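Local coordinates for uncharacterized protein (Parabacteroides merdae, PDB 4R7F) that is of unknown function but has three immunoglobulin-like beta-sandwich domains, the first of which is probably related to the plug protein of the type 9 secretion system, at residues E24-P29 / D271-I276. Residues are numbered along the deposited sequence; the frame is centred on the assembly and turned at random.
Sequences ELISEP and DGRFFI. With MG (magnesium ion), chain G.
R273, on the segment that holds strand 274-276, reaches residues 24-29, a loop between strands 14-21 and 30-32. The chain is built from three immunoglobulin-like beta-sandwich domains. The loop falls in a region that matches the first domain of type 9 secretion plug proteins (E-set clan).

The tight part centres on R273 and I26. The R273 side chain runs extended (chi2 and chi3 both 173°), which carries the guanidinium across to the backbone at S27. R273 NH2 gives a nearly straight hydrogen bond to S27 O (3.0 Å). The oxygen lies close to the guanidinium plane, while NH2 sits above the carbonyl plane. R273 NH2 also forms a salt bridge with E28 OE2 (3.2 Å), whose hydrogen bond is weak. The carboxylate stands almost perpendicular to the guanidinium, at 88°. N189 takes the other E28 oxygen, and E373 pairs with R273 NH1. I26 CG2 lies over the centre of one guanidinium face, 3.8 Å from R273 CZ. I26 CD1 packs at the edge of the F275 ring, 3.4 Å from F275 CZ.

The looser, more solvent-exposed side is at L25. L25 CG lies 4.2 Å from F275 CE2, and L25 O meets the ring edge in its plane.

D271, two residues before R273, binds magnesium through OD1 with E223, D269, Q371 and a water. Water 1 bridges the segments, accepting from S27 N (2.9 Å) and R273 NE (2.8 Å).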
ATOM      1  N   GLU A  24       6.936  14.164  -2.266  1.00 59.15           N
ATOM      2  CA  GLU A  24       6.506  12.757  -2.258  1.00 51.12           C
ATOM      3  C   GLU A  24       7.089  11.986  -3.453  1.00 46.37           C
ATOM      4  O   GLU A  24       7.160  12.496  -4.562  1.00 48.17           O
ATOM      5  CB  GLU A  24       4.959  12.640  -2.250  1.00 54.78           C
ATOM      6  CG  GLU A  24       4.236  12.977  -0.951  1.00 54.57           C
ATOM      7  CD  GLU A  24       4.792  12.225   0.268  1.00 94.86           C
ATOM      8  OE1 GLU A  24       4.804  10.960   0.284  1.00 68.65           O
ATOM      9  OE2 GLU A  24       5.227  12.909   1.228  1.00102.51           O
ATOM     10  N   LEU A  25       7.503  10.748  -3.213  1.00 52.52           N
ATOM     11  CA  LEU A  25       7.982   9.880  -4.274  1.00 51.13           C
ATOM     12  C   LEU A  25       6.821   9.419  -5.190  1.00 46.40           C
ATOM     13  O   LEU A  25       6.918   9.480  -6.423  1.00 38.87           O
ATOM     14  CB  LEU A  25       8.681   8.656  -3.677  1.00 50.44           C
ATOM     15  CG  LEU A  25       9.302   7.741  -4.748  1.00 61.90           C
ATOM     16  CD1 LEU A  25      10.612   8.340  -5.219  1.00 63.06           C
ATOM     17  CD2 LEU A  25       9.495   6.297  -4.273  1.00 68.37           C
ATOM     18  N   ILE A  26       5.765   8.919  -4.563  1.00 38.11           N
ATOM     19  CA  ILE A  26       4.577   8.388  -5.223  1.00 45.15           C
ATOM     20  C   ILE A  26       3.430   9.243  -4.733  1.00 42.12           C
ATOM     21  O   ILE A  26       3.261   9.397  -3.530  1.00 46.06           O
ATOM     22  CB  ILE A  26       4.277   6.944  -4.751  1.00 54.01           C
ATOM     23  CG1 ILE A  26       5.440   5.995  -5.071  1.00 66.32           C
ATOM     24  CG2 ILE A  26       2.959   6.426  -5.315  1.00 54.15           C
ATOM     25  CD1 ILE A  26       5.807   5.914  -6.526  1.00 66.32           C
ATOM     26  N   SER A  27       2.642   9.831  -5.621  1.00 40.31           N
ATOM     27  CA  SER A  27       1.542  10.614  -5.106  1.00 34.68           C
ATOM     28  C   SER A  27       0.374  10.696  -6.025  1.00 31.12           C
ATOM     29  O   SER A  27       0.365  10.102  -7.087  1.00 32.06           O
ATOM     30  CB  SER A  27       2.009  12.001  -4.632  1.00 38.96           C
ATOM     31  OG  SER A  27       2.485  12.759  -5.702  1.00 34.78           O
ATOM     32  N   GLU A  28      -0.664  11.362  -5.534  1.00 38.47           N
ATOM     33  CA  GLU A  28      -1.804  11.691  -6.323  1.00 36.16           C
ATOM     34  C   GLU A  28      -1.866  13.191  -6.505  1.00 35.41           C
ATOM     35  O   GLU A  28      -1.414  13.955  -5.648  1.00 45.18           O
ATOM     36  CB  GLU A  28      -3.054  11.180  -5.646  1.00 38.06           C
ATOM     37  CG  GLU A  28      -3.003   9.698  -5.296  1.00 41.07           C
ATOM     38  CD  GLU A  28      -2.988   8.772  -6.494  1.00 44.11           C
ATOM     39  OE1 GLU A  28      -3.508   9.128  -7.569  1.00 49.04           O
ATOM     40  OE2 GLU A  28      -2.470   7.661  -6.327  1.00 52.17           O
ATOM     41  N   PRO A  29      -2.462  13.632  -7.611  1.00 35.10           N
ATOM     42  CA  PRO A  29      -2.532  15.065  -7.901  1.00 31.59           C
ATOM     43  C   PRO A  29      -3.662  15.765  -7.150  1.00 25.45           C
ATOM     44  O   PRO A  29      -4.557  16.322  -7.768  1.00 32.45           O
ATOM     45  CB  PRO A  29      -2.786  15.075  -9.414  1.00 30.91           C
ATOM     46  CG  PRO A  29      -3.626  13.837  -9.643  1.00 31.30           C
ATOM     47  CD  PRO A  29      -3.159  12.824  -8.641  1.00 38.85           C
ATOM     48  N   ASP A 271       2.124   1.741 -11.489  1.00 29.24           N
ATOM     49  CA  ASP A 271       0.869   2.081 -12.194  1.00 27.44           C
ATOM     50  C   ASP A 271       0.958   3.234 -13.205  1.00 30.70           C
ATOM     51  O   ASP A 271       0.083   4.112 -13.214  1.00 31.70           O
ATOM     52  CB  ASP A 271      -0.226   2.384 -11.170  1.00 29.15           C
ATOM     53  CG  ASP A 271      -0.590   1.173 -10.289  1.00 33.90           C
ATOM     54  OD1 ASP A 271      -0.372  -0.006 -10.687  1.00 28.79           O
ATOM     55  OD2 ASP A 271      -1.148   1.441  -9.188  1.00 32.53           O
ATOM     56  N   GLY A 272       2.038   3.236 -13.998  1.00 28.14           N
ATOM     57  CA  GLY A 272       2.229   4.120 -15.113  1.00 28.01           C
ATOM     58  C   GLY A 272       3.181   5.264 -14.826  1.00 34.11           C
ATOM     59  O   GLY A 272       3.505   6.039 -15.707  1.00 27.79           O
ATOM     60  N   ARG A 273       3.661   5.360 -13.602  1.00 30.70           N
ATOM     61  CA  ARG A 273       4.575   6.432 -13.253  1.00 34.92           C
ATOM     62  C   ARG A 273       5.966   6.236 -13.834  1.00 32.59           C
ATOM     63  O   ARG A 273       6.343   5.133 -14.286  1.00 32.48           O
ATOM     64  CB  ARG A 273       4.691   6.574 -11.734  1.00 37.84           C
ATOM     65  CG  ARG A 273       3.391   6.957 -11.061  1.00 34.89           C
ATOM     66  CD  ARG A 273       3.517   6.913  -9.553  1.00 38.47           C
ATOM     67  NE  ARG A 273       2.299   7.452  -8.946  1.00 36.05           N
ATOM     68  CZ  ARG A 273       1.212   6.745  -8.688  1.00 38.70           C
ATOM     69  NH1 ARG A 273       1.176   5.444  -8.948  1.00 41.69           N
ATOM     70  NH2 ARG A 273       0.155   7.339  -8.155  1.00 37.80           N
ATOM     71  N   PHE A 274       6.720   7.333 -13.830  1.00 30.95           N
ATOM     72  CA  PHE A 274       8.141   7.307 -14.156  1.00 27.41           C
ATOM     73  C   PHE A 274       8.913   8.095 -13.121  1.00 29.94           C
ATOM     74  O   PHE A 274       8.329   8.906 -12.412  1.00 33.49           O
ATOM     75  CB  PHE A 274       8.404   7.857 -15.572  1.00 31.54           C
ATOM     76  CG  PHE A 274       8.143   9.333 -15.732  1.00 29.93           C
ATOM     77  CD1 PHE A 274       9.055  10.260 -15.306  1.00 36.96           C
ATOM     78  CD2 PHE A 274       7.000   9.776 -16.348  1.00 32.89           C
ATOM     79  CE1 PHE A 274       8.795  11.594 -15.456  1.00 35.59           C
ATOM     80  CE2 PHE A 274       6.755  11.095 -16.537  1.00 24.71           C
ATOM     81  CZ  PHE A 274       7.640  12.011 -16.077  1.00 31.97           C
ATOM     82  N   PHE A 275      10.230   7.882 -13.066  1.00 34.52           N
ATOM     83  CA  PHE A 275      11.069   8.469 -12.037  1.00 28.64           C
ATOM     84  C   PHE A 275      12.361   8.862 -12.684  1.00 35.34           C
ATOM     85  O   PHE A 275      13.033   8.015 -13.269  1.00 33.97           O
ATOM     86  CB  PHE A 275      11.333   7.454 -10.943  1.00 34.51           C
ATOM     87  CG  PHE A 275      10.078   6.904 -10.355  1.00 43.70           C
ATOM     88  CD1 PHE A 275       9.467   5.790 -10.919  1.00 35.25           C
ATOM     89  CD2 PHE A 275       9.452   7.552  -9.301  1.00 43.34           C
ATOM     90  CE1 PHE A 275       8.264   5.320 -10.433  1.00 30.56           C
ATOM     91  CE2 PHE A 275       8.271   7.069  -8.800  1.00 39.25           C
ATOM     92  CZ  PHE A 275       7.678   5.955  -9.369  1.00 37.75           C
ATOM     93  N   ILE A 276      12.694  10.142 -12.596  1.00 32.74           N
ATOM     94  CA  ILE A 276      13.891  10.664 -13.234  1.00 33.11           C
ATOM     95  C   ILE A 276      15.095  10.385 -12.321  1.00 34.55           C
ATOM     96  O   ILE A 276      15.122  10.811 -11.183  1.00 35.63           O
ATOM     97  CB  ILE A 276      13.756  12.153 -13.527  1.00 31.01           C
ATOM     98  CG1 ILE A 276      12.540  12.432 -14.436  1.00 33.28           C
ATOM     99  CG2 ILE A 276      15.050  12.685 -14.121  1.00 38.30           C
ATOM    100  CD1 ILE A 276      12.531  11.716 -15.779  1.00 32.03           C
TER
HETATM  101 MG    MG G 506      -0.048  -2.105 -11.260  1.00 21.09          MG
HETATM  102  O   HOH W   1       3.143  10.123  -8.444  1.00 28.89           O
HETATM  103  O   HOH W   2      -1.356  -2.246 -13.254  1.00 27.20           O